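Local coordinates for protein RNA-directed RNA polymerase (PDB 3ZED) that probably copies the viral RNA genome as an RNA-dependent RNA polymerase, joining ribonucleoside triphosphates into RNA, and is probably found both free and covalently attached to that RNA, at residues G257-E262 / A324-H329; E380-I385 / Y391-N396; E490-G495 / E708-I713; V611-I616 / T629-M634; D637-L642 / S672-N677. One frame throughout, in Å; residues are numbered along the deposited sequence.

Contact 1. Residues G257-E262 / A324-H329; sequences GDTTAE and APYPTH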
# COMPACT_ATOMS: atom_id res chain seq x y z
N GLY B 257 6.21 -18.71 -3.33
CA GLY B 257 7.04 -19.80 -2.79
C GLY B 257 7.26 -20.90 -3.80
O GLY B 257 8.35 -21.47 -3.88
N ASP B 258 6.23 -21.19 -4.63
CA ASP B 258 6.25 -22.19 -5.69
C ASP B 258 7.15 -21.80 -6.86
O ASP B 258 7.62 -22.69 -7.59
CB ASP B 258 4.82 -22.39 -6.26
CG ASP B 258 3.76 -23.02 -5.35
OD1 ASP B 258 4.15 -23.71 -4.38
OD2 ASP B 258 2.55 -22.83 -5.63
N THR B 259 7.34 -20.47 -7.09
CA THR B 259 8.03 -19.94 -8.27
C THR B 259 9.29 -19.06 -7.99
O THR B 259 9.66 -18.26 -8.85
CB THR B 259 7.02 -19.11 -9.07
OG1 THR B 259 6.49 -18.10 -8.21
CG2 THR B 259 5.89 -19.96 -9.65
N THR B 260 9.95 -19.24 -6.81
CA THR B 260 11.15 -18.47 -6.43
C THR B 260 12.22 -18.49 -7.54
O THR B 260 12.66 -17.42 -7.96
CB THR B 260 11.72 -18.98 -5.11
OG1 THR B 260 10.68 -18.91 -4.13
CG2 THR B 260 12.93 -18.17 -4.64
N ALA B 261 12.64 -19.70 -8.01
CA ALA B 261 13.66 -19.86 -9.04
C ALA B 261 13.23 -19.18 -10.35
O ALA B 261 14.01 -18.41 -10.93
CB ALA B 261 13.97 -21.33 -9.27
N GLU B 262 11.98 -19.43 -10.78
CA GLU B 262 11.34 -18.90 -11.97
C GLU B 262 11.41 -17.37 -11.98
O GLU B 262 11.87 -16.78 -12.96
CB GLU B 262 9.88 -19.38 -12.03
CG GLU B 262 9.69 -20.79 -12.58
CD GLU B 262 9.79 -21.99 -11.65
OE1 GLU B 262 9.73 -21.81 -10.41
OE2 GLU B 262 9.90 -23.12 -12.16
N ALA B 324 0.52 -8.02 -9.47
CA ALA B 324 1.75 -7.87 -10.25
C ALA B 324 2.51 -9.17 -10.37
O ALA B 324 2.68 -9.87 -9.37
CB ALA B 324 2.67 -6.83 -9.60
N PRO B 325 3.01 -9.46 -11.59
CA PRO B 325 3.89 -10.63 -11.76
C PRO B 325 5.06 -10.57 -10.78
O PRO B 325 5.62 -9.50 -10.56
CB PRO B 325 4.37 -10.48 -13.21
CG PRO B 325 3.29 -9.71 -13.88
CD PRO B 325 2.88 -8.71 -12.86
N TYR B 326 5.40 -11.72 -10.17
CA TYR B 326 6.49 -11.85 -9.21
C TYR B 326 7.79 -11.15 -9.70
O TYR B 326 8.32 -10.36 -8.91
CB TYR B 326 6.73 -13.35 -8.88
CG TYR B 326 7.65 -13.66 -7.71
CD1 TYR B 326 8.21 -12.64 -6.94
CD2 TYR B 326 7.88 -14.97 -7.32
CE1 TYR B 326 9.03 -12.93 -5.85
CE2 TYR B 326 8.70 -15.27 -6.23
CZ TYR B 326 9.28 -14.25 -5.50
OH TYR B 326 10.13 -14.55 -4.46
N PRO B 327 8.31 -11.34 -10.94
CA PRO B 327 9.57 -10.66 -11.33
C PRO B 327 9.47 -9.13 -11.31
O PRO B 327 10.41 -8.49 -10.84
CB PRO B 327 9.83 -11.19 -12.75
CG PRO B 327 9.08 -12.46 -12.83
CD PRO B 327 7.84 -12.23 -12.03
N THR B 328 8.32 -8.56 -11.76
CA THR B 328 8.08 -7.10 -11.77
C THR B 328 8.09 -6.55 -10.34
O THR B 328 8.76 -5.55 -10.08
CB THR B 328 6.78 -6.78 -12.52
OG1 THR B 328 6.92 -7.26 -13.84
CG2 THR B 328 6.48 -5.29 -12.57
N HIS B 329 7.36 -7.22 -9.41
CA HIS B 329 7.28 -6.86 -7.99
C HIS B 329 8.68 -6.85 -7.35
O HIS B 329 9.00 -5.92 -6.61
CB HIS B 329 6.34 -7.82 -7.23
CG HIS B 329 6.27 -7.50 -5.77
ND1 HIS B 329 5.60 -6.38 -5.31
CD2 HIS B 329 6.84 -8.13 -4.72
CE1 HIS B 329 5.76 -6.37 -4.00
NE2 HIS B 329 6.49 -7.41 -3.60
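Tyr326 reaches across to Thr259 and Thr260 at the first turn of helix 260-278. Its CB already points at the 257-262 segment, and the ring carries on in that direction because CG lies opposite the backbone N (chi1 -169°). At CD2 the ring meets the hydroxyl of Thr259: OG1 sits at the ring edge, in the ring plane, 3.5 Å from Tyr326 CD2. That hydroxyl is turned between its own backbone N and carbonyl carbon and is spent on the carbonyl of Thr255, with a weak second bond to Lys256 O, so it meets the ring without bonding to it. Both segments include a helix start in the polymerase core; Thr259, whose side chain makes no capping bond, and Pro325 occupy the N-cap positions. One atom further out, Tyr326 CE2 lies 4.0 Å from Thr260 CA and 4.1 Å from Thr259 O, against backbone atoms. At the tip, Tyr326 OH stays 4.4 Å from Thr260 OG1, whose bond goes to Lys256 O. Val241 and Ala263 also touch Tyr326, while the Thr259 side chain comes within about 4 Å of that of Lys254 in the probable GTP-binding loop.

Contact 2. Residues E380-I385 / Y391-N396; sequences EDLVMI and YILQDN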
# COMPACT_ATOMS: atom_id res chain seq x y z
N GLU B 380 -2.82 27.64 14.77
CA GLU B 380 -2.05 27.18 13.63
C GLU B 380 -2.80 26.09 12.87
O GLU B 380 -3.43 25.22 13.50
CB GLU B 380 -0.68 26.64 14.06
CG GLU B 380 0.27 27.66 14.67
CD GLU B 380 1.47 27.08 15.40
OE1 GLU B 380 1.55 25.84 15.53
OE2 GLU B 380 2.32 27.87 15.86
N ASP B 381 -2.74 26.14 11.53
CA ASP B 381 -3.35 25.13 10.67
C ASP B 381 -2.46 23.91 10.68
O ASP B 381 -1.28 24.01 10.99
CB ASP B 381 -3.56 25.67 9.23
CG ASP B 381 -4.55 26.82 9.11
OD1 ASP B 381 -5.52 26.85 9.89
OD2 ASP B 381 -4.36 27.67 8.22
N LEU B 382 -3.02 22.76 10.37
CA LEU B 382 -2.26 21.51 10.40
C LEU B 382 -2.66 20.61 9.23
O LEU B 382 -3.85 20.54 8.88
CB LEU B 382 -2.54 20.81 11.75
CG LEU B 382 -1.66 19.66 12.22
CD1 LEU B 382 -0.20 20.12 12.45
CD2 LEU B 382 -2.21 19.11 13.52
N VAL B 383 -1.68 19.94 8.63
CA VAL B 383 -1.91 19.00 7.56
C VAL B 383 -1.13 17.71 7.86
O VAL B 383 -0.02 17.76 8.38
CB VAL B 383 -1.64 19.56 6.13
CG1 VAL B 383 -0.16 19.79 5.84
CG2 VAL B 383 -2.27 18.66 5.06
N MET B 384 -1.76 16.57 7.58
CA MET B 384 -1.17 15.24 7.74
C MET B 384 -1.46 14.44 6.50
O MET B 384 -2.56 14.56 5.94
CB MET B 384 -1.67 14.52 9.00
CG MET B 384 -1.36 15.25 10.28
SD MET B 384 -1.82 14.23 11.66
CE MET B 384 -1.94 15.42 12.95
N ILE B 385 -0.49 13.63 6.05
CA ILE B 385 -0.62 12.85 4.81
C ILE B 385 -0.23 11.41 5.01
O ILE B 385 0.82 11.12 5.56
CB ILE B 385 0.18 13.48 3.63
CG1 ILE B 385 -0.18 14.97 3.41
CG2 ILE B 385 0.02 12.69 2.32
CD1 ILE B 385 0.90 15.79 2.66
N TYR B 391 -5.40 14.78 6.03
CA TYR B 391 -6.06 15.30 7.23
C TYR B 391 -5.71 16.75 7.34
O TYR B 391 -4.53 17.09 7.28
CB TYR B 391 -5.63 14.52 8.49
CG TYR B 391 -5.98 13.05 8.38
CD1 TYR B 391 -7.27 12.59 8.65
CD2 TYR B 391 -5.03 12.13 7.93
CE1 TYR B 391 -7.60 11.25 8.51
CE2 TYR B 391 -5.35 10.77 7.80
CZ TYR B 391 -6.64 10.34 8.09
OH TYR B 391 -6.95 9.02 7.95
N ILE B 392 -6.74 17.62 7.45
CA ILE B 392 -6.56 19.05 7.59
C ILE B 392 -7.27 19.56 8.84
O ILE B 392 -8.46 19.30 9.06
CB ILE B 392 -7.02 19.84 6.31
CG1 ILE B 392 -6.02 19.63 5.16
CG2 ILE B 392 -7.23 21.35 6.59
CD1 ILE B 392 -6.54 20.01 3.77
N LEU B 393 -6.53 20.32 9.64
CA LEU B 393 -7.03 21.03 10.81
C LEU B 393 -7.00 22.52 10.47
O LEU B 393 -5.92 23.08 10.33
CB LEU B 393 -6.17 20.71 12.06
CG LEU B 393 -6.68 21.17 13.45
CD1 LEU B 393 -5.80 20.60 14.53
CD2 LEU B 393 -6.63 22.69 13.62
N GLN B 394 -8.17 23.13 10.29
CA GLN B 394 -8.31 24.57 10.07
C GLN B 394 -9.70 25.02 10.51
O GLN B 394 -10.63 24.21 10.46
CB GLN B 394 -8.00 25.00 8.62
CG GLN B 394 -9.08 24.76 7.57
CD GLN B 394 -8.60 25.26 6.24
OE1 GLN B 394 -8.00 24.51 5.47
NE2 GLN B 394 -8.82 26.53 5.94
N ASP B 395 -9.80 26.28 10.98
CA ASP B 395 -11.03 26.94 11.44
C ASP B 395 -11.76 26.10 12.52
O ASP B 395 -12.98 25.84 12.42
CB ASP B 395 -11.96 27.25 10.25
CG ASP B 395 -11.31 28.07 9.15
OD1 ASP B 395 -10.71 29.12 9.47
OD2 ASP B 395 -11.41 27.66 7.98
N ASN B 396 -10.99 25.66 13.56
CA ASN B 396 -11.47 24.84 14.68
C ASN B 396 -12.26 23.60 14.18
O ASN B 396 -13.25 23.19 14.80
CB ASN B 396 -12.32 25.70 15.65
CG ASN B 396 -12.56 25.04 16.99
OD1 ASN B 396 -11.70 24.33 17.52
ND2 ASN B 396 -13.76 25.21 17.53
O HOH W 1 -7.44 28.39 10.98
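Leu382 and Leu393 face each other as an antiparallel hydrogen-bonded pair, with Leu382 N 2.9 Å from Leu393 O. The return bond, Leu393 N to Leu382 O, is almost straight at 175°. Met384 and Tyr391 form the next such pair, with Met384 N 2.8 Å from Tyr391 O. Between the two, Val383 and Ile392 make a non-hydrogen-bonded pair on the other face. The leucine side chains cross at a slant and touch at CB to CB, 3.6 Å. Val383 CG2, anti to its backbone N, lies alongside Ile392 CG1 at 3.9 Å, both pointing the same way. The strands are the two arms of a palm hairpin that fits motif C, whose turn in birnaviruses carries Ala-Asp-Asn in place of Gly-Asp-Asp; 382-386 is an outermost strand of the four-stranded antiparallel sheet, 389-394 the next one in. At the open end of the hairpin Asp381 OD1 comes 3.3 Å from Gln394 CB, and a water ties the same oxygen (2.7 Å from Asp381 OD1) to Asp395 N. The other carboxylate oxygen of Asp381 makes a salt bridge with Lys496, whose carbonyl receives Gln394 NE2. Further out, Ile371 and Ile372 of helix 364-377 cover the leucine face, and Val488 of helix 476-493 packs on Val383. The Tyr391 hydroxyl is bonded to Asp559 O and Leu561 N.

Contact 3. Residues E490-G495 / E708-I713; sequences EWVKAG and EVTTAI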
# COMPACT_ATOMS: atom_id res chain seq x y z
N GLU B 490 -1.18 22.50 -3.59
CA GLU B 490 -2.12 23.38 -4.27
C GLU B 490 -3.05 24.06 -3.27
O GLU B 490 -3.41 25.21 -3.48
CB GLU B 490 -2.90 22.64 -5.37
CG GLU B 490 -2.08 22.36 -6.61
CD GLU B 490 -1.58 23.59 -7.35
OE1 GLU B 490 -2.33 24.58 -7.47
OE2 GLU B 490 -0.42 23.55 -7.82
N TRP B 491 -3.39 23.38 -2.16
CA TRP B 491 -4.21 23.96 -1.08
C TRP B 491 -3.42 25.10 -0.42
O TRP B 491 -3.95 26.19 -0.28
CB TRP B 491 -4.60 22.87 -0.08
CG TRP B 491 -5.10 23.33 1.26
CD1 TRP B 491 -6.33 23.86 1.54
CD2 TRP B 491 -4.42 23.20 2.52
NE1 TRP B 491 -6.46 24.07 2.89
CE2 TRP B 491 -5.30 23.69 3.52
CE3 TRP B 491 -3.15 22.71 2.90
CZ2 TRP B 491 -4.93 23.73 4.88
CZ3 TRP B 491 -2.80 22.75 4.25
CH2 TRP B 491 -3.68 23.25 5.22
N VAL B 492 -2.12 24.87 -0.13
CA VAL B 492 -1.22 25.87 0.45
C VAL B 492 -1.08 27.06 -0.54
O VAL B 492 -1.25 28.21 -0.12
CB VAL B 492 0.16 25.26 0.84
CG1 VAL B 492 1.17 26.34 1.27
CG2 VAL B 492 0.01 24.20 1.94
N LYS B 493 -0.83 26.77 -1.84
CA LYS B 493 -0.70 27.80 -2.89
C LYS B 493 -1.97 28.67 -2.99
O LYS B 493 -1.84 29.88 -3.06
CB LYS B 493 -0.36 27.16 -4.24
CG LYS B 493 -0.01 28.15 -5.31
CD LYS B 493 0.08 27.53 -6.68
CE LYS B 493 0.37 28.58 -7.72
NZ LYS B 493 0.44 27.99 -9.08
N ALA B 494 -3.17 28.06 -2.94
CA ALA B 494 -4.45 28.76 -3.04
C ALA B 494 -4.82 29.55 -1.76
O ALA B 494 -5.92 30.10 -1.67
CB ALA B 494 -5.56 27.78 -3.39
N GLY B 495 -3.90 29.61 -0.79
CA GLY B 495 -4.09 30.34 0.46
C GLY B 495 -4.89 29.59 1.50
O GLY B 495 -5.62 30.20 2.28
N GLU B 708 7.06 27.39 2.95
CA GLU B 708 8.19 28.12 2.36
C GLU B 708 8.58 27.51 1.02
O GLU B 708 8.89 28.24 0.08
CB GLU B 708 9.40 28.16 3.31
CG GLU B 708 9.15 29.05 4.52
CD GLU B 708 10.16 29.00 5.65
OE1 GLU B 708 10.64 27.89 6.00
OE2 GLU B 708 10.45 30.08 6.22
N VAL B 709 8.51 26.17 0.92
CA VAL B 709 8.82 25.42 -0.30
C VAL B 709 7.77 25.75 -1.39
O VAL B 709 8.15 26.01 -2.53
CB VAL B 709 8.94 23.88 -0.04
CG1 VAL B 709 9.15 23.11 -1.34
CG2 VAL B 709 10.07 23.58 0.95
N THR B 710 6.48 25.79 -1.01
CA THR B 710 5.37 26.10 -1.92
C THR B 710 5.49 27.54 -2.47
O THR B 710 5.29 27.74 -3.67
CB THR B 710 4.00 25.88 -1.25
OG1 THR B 710 3.90 24.52 -0.84
CG2 THR B 710 2.84 26.18 -2.17
N THR B 711 5.84 28.51 -1.61
CA THR B 711 5.98 29.91 -2.02
C THR B 711 7.18 30.06 -2.99
O THR B 711 7.10 30.86 -3.91
CB THR B 711 6.08 30.84 -0.81
OG1 THR B 711 7.17 30.42 0.02
CG2 THR B 711 4.79 30.89 -0.00
N ALA B 712 8.24 29.24 -2.81
CA ALA B 712 9.41 29.26 -3.69
C ALA B 712 9.03 28.70 -5.07
O ALA B 712 9.34 29.34 -6.08
CB ALA B 712 10.55 28.46 -3.08
N ILE B 713 8.30 27.56 -5.11
CA ILE B 713 7.87 26.92 -6.36
C ILE B 713 6.96 27.88 -7.15
O ILE B 713 7.16 28.04 -8.36
CB ILE B 713 7.21 25.54 -6.07
CG1 ILE B 713 8.28 24.54 -5.59
CG2 ILE B 713 6.47 25.00 -7.33
CD1 ILE B 713 7.78 23.31 -4.90
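The C-terminal end of helix 476-493, closed by a Schellman motif, packs through Val492 and Lys493 on Thr710 of the short helix 706-714. Thr710 carries its side of the contact alone. Its CB lies 3.8 Å from Val492 CG1, and its methyl CG2 is just as near to that same Val492 CG1. Beyond the valine, Thr710 CG2 reaches the neighbouring residue, 3.7 Å from Lys493 N and 3.9 Å from Lys493 CB. The valine and threonine side chains cross at an angle, with Val492 CG1 fitted against both branches of the threonine. Thr710 sends CG2 outward because this methyl is anti to the backbone N, while OG1 (chi1 -60°) turns back along its own helix to the carbonyl of Leu706. The hydroxyl is therefore satisfied within helix 706-714, and no hydrogen bond crosses between the segments; the contact is van der Waals packing, mostly of carbon. Lys493 touches with its CB, and its extended chain then runs away past Lys510. The next residue after Thr710, Thr711, bonds Glu708 O through OG1 at 2.8 Å from above the carbonyl plane, on the same face as Ala712 N. On another side of helix 706-714, Val709 rests on Gln203 and Lys704, two residues of a potassium site. The contact thus brings the C-terminal region against a palm helix just where that helix stops: Gly495, with positive phi, sends its N to Val492 O (3.1 Å) and Lys496 N bonds Trp491 O, the paired bonds that define a Schellman motif.

Contact 4. Residues V611-I616 / T629-M634; sequences VRYEAI and TAAKHM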
# COMPACT_ATOMS: atom_id res chain seq x y z
N VAL B 611 -8.87 -15.74 19.68
CA VAL B 611 -8.18 -14.58 19.10
C VAL B 611 -9.22 -13.54 18.58
O VAL B 611 -9.11 -12.37 18.91
CB VAL B 611 -7.16 -15.01 18.00
CG1 VAL B 611 -6.63 -13.80 17.21
CG2 VAL B 611 -5.99 -15.78 18.61
N ARG B 612 -10.22 -13.99 17.81
CA ARG B 612 -11.28 -13.15 17.24
C ARG B 612 -11.97 -12.28 18.30
O ARG B 612 -12.09 -11.08 18.11
CB ARG B 612 -12.31 -14.05 16.52
CG ARG B 612 -13.60 -13.33 16.11
CD ARG B 612 -14.75 -14.31 16.04
NE ARG B 612 -14.69 -15.11 14.82
CZ ARG B 612 -15.63 -15.96 14.45
NH1 ARG B 612 -16.72 -16.14 15.19
NH2 ARG B 612 -15.51 -16.63 13.31
N TYR B 613 -12.41 -12.88 19.42
CA TYR B 613 -13.09 -12.17 20.50
C TYR B 613 -12.12 -11.32 21.34
O TYR B 613 -12.52 -10.25 21.77
CB TYR B 613 -13.89 -13.13 21.38
CG TYR B 613 -15.03 -13.74 20.60
CD1 TYR B 613 -16.05 -12.94 20.07
CD2 TYR B 613 -15.05 -15.10 20.29
CE1 TYR B 613 -17.07 -13.48 19.29
CE2 TYR B 613 -16.06 -15.65 19.50
CZ TYR B 613 -17.06 -14.84 19.00
OH TYR B 613 -18.10 -15.37 18.28
N GLU B 614 -10.86 -11.73 21.51
CA GLU B 614 -9.88 -10.93 22.24
C GLU B 614 -9.44 -9.71 21.43
O GLU B 614 -9.34 -8.62 22.00
CB GLU B 614 -8.65 -11.77 22.64
CG GLU B 614 -8.90 -12.84 23.70
CD GLU B 614 -9.28 -12.35 25.08
OE1 GLU B 614 -10.46 -11.97 25.28
OE2 GLU B 614 -8.42 -12.38 25.98
N ALA B 615 -9.20 -9.87 20.11
CA ALA B 615 -8.76 -8.79 19.23
C ALA B 615 -9.83 -7.72 19.07
O ALA B 615 -9.49 -6.54 19.17
CB ALA B 615 -8.33 -9.32 17.87
N ILE B 616 -11.11 -8.11 18.92
CA ILE B 616 -12.21 -7.13 18.82
C ILE B 616 -12.29 -6.28 20.14
O ILE B 616 -12.52 -5.07 20.08
CB ILE B 616 -13.57 -7.75 18.38
CG1 ILE B 616 -14.49 -6.69 17.77
CG2 ILE B 616 -14.29 -8.52 19.48
CD1 ILE B 616 -14.16 -6.26 16.30
N THR B 629 -19.11 -6.93 27.25
CA THR B 629 -19.74 -7.95 28.10
C THR B 629 -19.96 -9.24 27.29
O THR B 629 -19.56 -10.31 27.77
CB THR B 629 -21.05 -7.43 28.71
OG1 THR B 629 -20.86 -6.10 29.20
CG2 THR B 629 -21.55 -8.32 29.84
N ALA B 630 -20.52 -9.12 26.04
CA ALA B 630 -20.76 -10.26 25.14
C ALA B 630 -19.45 -10.91 24.65
O ALA B 630 -19.35 -12.13 24.73
CB ALA B 630 -21.60 -9.83 23.96
N ALA B 631 -18.46 -10.11 24.16
CA ALA B 631 -17.17 -10.64 23.68
C ALA B 631 -16.36 -11.31 24.80
O ALA B 631 -15.78 -12.37 24.55
CB ALA B 631 -16.34 -9.56 23.00
N LYS B 632 -16.32 -10.71 26.02
CA LYS B 632 -15.61 -11.29 27.18
C LYS B 632 -16.19 -12.68 27.47
O LYS B 632 -15.44 -13.64 27.61
CB LYS B 632 -15.69 -10.39 28.43
CG LYS B 632 -14.96 -10.92 29.66
CD LYS B 632 -15.11 -10.00 30.88
CE LYS B 632 -14.08 -10.30 31.95
NZ LYS B 632 -14.08 -9.33 33.10
N HIS B 633 -17.53 -12.77 27.50
CA HIS B 633 -18.26 -14.01 27.73
C HIS B 633 -17.88 -15.06 26.67
O HIS B 633 -17.55 -16.19 27.02
CB HIS B 633 -19.77 -13.77 27.71
CG HIS B 633 -20.56 -15.04 27.87
ND1 HIS B 633 -21.05 -15.72 26.77
CD2 HIS B 633 -20.84 -15.75 28.98
CE1 HIS B 633 -21.66 -16.79 27.26
NE2 HIS B 633 -21.55 -16.86 28.58
N MET B 634 -17.88 -14.66 25.40
CA MET B 634 -17.52 -15.52 24.27
C MET B 634 -16.08 -15.99 24.38
O MET B 634 -15.81 -17.17 24.15
CB MET B 634 -17.74 -14.79 22.95
CG MET B 634 -19.19 -14.69 22.56
SD MET B 634 -19.77 -16.17 21.70
CE MET B 634 -20.43 -17.10 23.04
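Met634 lays its CB squarely on the ring of Tyr613: the carbon is 3.6 Å from the centroid of the Tyr613 ring and 6° off the ring normal, a CH-pi contact over the middle of one face. From there the methionine bends at chi2 and chi3, and its sulfur runs obliquely out toward the hydroxyl end, Met634 SD lying 3.9 Å from Tyr613 OH. Measured to the Tyr613 centroid, Met634 SD is 4.6 Å away, a Met-aromatic contact. The opposite face of the ring is met by Arg612 CD, 3.8 Å above the plane and shifted toward the rim, so the tyrosine is held between a methionine of the partner helix and an arginine of its own. Nearer the backbone, Tyr613 CB touches Ala631 O at 3.8 Å, and Ile616 CG2 meets Ala631 CB at 4.2 Å. At the alanine the helices come close, Tyr613 CA and Ala631 CA being 5.4 Å apart; the axes of the two short segments approach to 8.8 Å and run roughly antiparallel at 148°. They belong to the successive thumb helices 604-621 and 625-645, with Thr126 and Gln130 of helix 125-137 also touching Met634. No hydrogen bond crosses between the segments, and the tyrosine hydroxyl is bonded to Asp124; cohesion here therefore rests on dispersion and aromatic contact, with the ring's polar end secured outside the helix pair.

Contact 5. Residues D637-L642 / S672-N677; sequences DKRKRL and SEPLTN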
# COMPACT_ATOMS: atom_id res chain seq x y z
N ASP B 637 -15.81 -18.46 27.45
CA ASP B 637 -16.53 -19.69 27.12
C ASP B 637 -15.71 -20.53 26.12
O ASP B 637 -15.66 -21.75 26.27
CB ASP B 637 -17.93 -19.40 26.57
CG ASP B 637 -18.83 -20.62 26.44
OD1 ASP B 637 -19.22 -21.19 27.49
OD2 ASP B 637 -19.18 -20.98 25.29
N LYS B 638 -15.07 -19.88 25.12
CA LYS B 638 -14.21 -20.55 24.13
C LYS B 638 -12.96 -21.12 24.80
O LYS B 638 -12.51 -22.20 24.42
CB LYS B 638 -13.80 -19.60 22.99
CG LYS B 638 -14.92 -19.13 22.05
CD LYS B 638 -15.41 -20.17 21.06
CE LYS B 638 -16.72 -19.73 20.45
NZ LYS B 638 -17.60 -20.88 20.15
N ARG B 639 -12.41 -20.39 25.80
CA ARG B 639 -11.24 -20.80 26.57
C ARG B 639 -11.57 -22.00 27.47
O ARG B 639 -10.71 -22.86 27.68
CB ARG B 639 -10.71 -19.64 27.42
CG ARG B 639 -9.88 -18.61 26.66
CD ARG B 639 -9.35 -17.58 27.63
NE ARG B 639 -8.81 -16.40 26.95
CZ ARG B 639 -7.56 -16.27 26.55
NH1 ARG B 639 -6.67 -17.24 26.76
NH2 ARG B 639 -7.17 -15.16 25.94
N LYS B 640 -12.81 -22.04 28.00
CA LYS B 640 -13.32 -23.11 28.86
C LYS B 640 -13.53 -24.40 28.03
O LYS B 640 -13.26 -25.49 28.53
CB LYS B 640 -14.62 -22.69 29.57
N ARG B 641 -14.00 -24.25 26.76
CA ARG B 641 -14.23 -25.36 25.82
C ARG B 641 -12.90 -26.03 25.45
O ARG B 641 -12.86 -27.24 25.24
CB ARG B 641 -14.95 -24.86 24.55
N LEU B 642 -11.82 -25.22 25.39
CA LEU B 642 -10.45 -25.61 25.08
C LEU B 642 -9.83 -26.48 26.20
O LEU B 642 -9.04 -27.38 25.92
CB LEU B 642 -9.64 -24.33 24.89
CG LEU B 642 -8.30 -24.48 24.24
CD1 LEU B 642 -8.33 -23.91 22.86
CD2 LEU B 642 -7.24 -23.83 25.08
N SER B 672 -2.39 -15.53 25.39
CA SER B 672 -2.43 -16.80 26.14
C SER B 672 -3.19 -16.63 27.46
O SER B 672 -3.90 -17.55 27.88
CB SER B 672 -1.03 -17.33 26.39
OG SER B 672 -0.24 -16.42 27.13
N GLU B 673 -3.08 -15.44 28.08
CA GLU B 673 -3.85 -15.12 29.29
C GLU B 673 -5.00 -14.17 28.90
O GLU B 673 -4.82 -13.37 27.97
CB GLU B 673 -2.96 -14.52 30.39
CG GLU B 673 -2.21 -15.57 31.21
CD GLU B 673 -3.06 -16.65 31.88
OE1 GLU B 673 -3.91 -16.30 32.72
OE2 GLU B 673 -2.86 -17.84 31.56
N PRO B 674 -6.19 -14.28 29.53
CA PRO B 674 -7.31 -13.39 29.13
C PRO B 674 -6.97 -11.92 29.30
O PRO B 674 -6.15 -11.55 30.16
CB PRO B 674 -8.45 -13.79 30.09
CG PRO B 674 -8.07 -15.12 30.62
CD PRO B 674 -6.58 -15.18 30.63
N LEU B 675 -7.57 -11.09 28.45
CA LEU B 675 -7.41 -9.63 28.45
C LEU B 675 -7.84 -9.04 29.82
O LEU B 675 -8.90 -9.40 30.35
CB LEU B 675 -8.31 -9.06 27.32
CG LEU B 675 -8.12 -7.61 26.91
CD1 LEU B 675 -8.60 -7.41 25.50
CD2 LEU B 675 -8.90 -6.65 27.82
N THR B 676 -7.02 -8.15 30.37
CA THR B 676 -7.29 -7.44 31.63
C THR B 676 -6.98 -5.96 31.40
O THR B 676 -6.48 -5.60 30.33
CB THR B 676 -6.48 -8.00 32.81
OG1 THR B 676 -5.08 -7.82 32.56
CG2 THR B 676 -6.81 -9.45 33.16
N ASN B 677 -7.20 -5.12 32.42
CA ASN B 677 -6.85 -3.71 32.31
C ASN B 677 -5.33 -3.52 32.04
O ASN B 677 -4.96 -2.59 31.34
CB ASN B 677 -7.27 -2.93 33.56
CG ASN B 677 -7.11 -1.46 33.38
OD1 ASN B 677 -7.76 -0.85 32.55
ND2 ASN B 677 -6.14 -0.89 34.06
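Ser672 offers its carbonyl to Arg639, which reaches out from helix 625-645 to the loop that precedes helix 677-683. The bond from Arg639 NH1 to Ser672 O is 3.0 Å long but weak, bent to 122° at the hydrogen. A further bond of the guanidinium goes to the residue before, Arg639 NH2 to Leu671 O, and the charge itself is paired with Glu614 of helix 604-621, whose OE2 also takes Leu675 N. At Glu673 the backbone does the touching, while the side chain points away: its carbonyl carbon lies over one face of the guanidinium, and Glu673 O is 3.6 Å from Arg639 NH2. Pro674 follows as the main packing surface. Its N sits 3.8 Å above the guanidinium plane of Arg639, over the centre, and its CG comes 4.0 Å from Arg639 NE and 4.1 Å from Arg639 CD. The arginine chain is extended from CG to NE, which carries the flat group far enough to lie across the peptide into Pro674. NE is buried there and finds no polar partner. Leu675 turns its side chain to Arg617 and Leu618 of helix 604-621. Thr676 then takes the N-cap position of helix 677-683. Within the thumb the arrangement joins a helix to a loop through one long arginine, one face of its guanidinium lying over the Glu673-Pro674 peptide while its N-H groups reach the carbonyls of Leu671 and, weakly, Ser672.

In the fold
Contacts 2 and 3 are neighbours, centres 15 Å apart, joined through Trp491: its NE1 lies 3.0 Å from Gln394 OE1, a weak bond, and its ring packs on Ile392 and Val383. Contact 2 is on the hairpin that fits motif C and so probably bears most directly on the catalytic centre, with contact 3 packing behind it. The side chains of Val383 and Thr710 each lie about 12 Å from a bound potassium ion. Contacts 4 and 5 share thumb helix 625-645, centres 9 Å apart; Glu614 OE2 bridges them, 3.0 Å from Arg639 NH2 and 2.9 Å from Leu675 N. Contact 1, beside the probable GTP-binding loop, stands apart, its centre about 42 Å from that of contact 2.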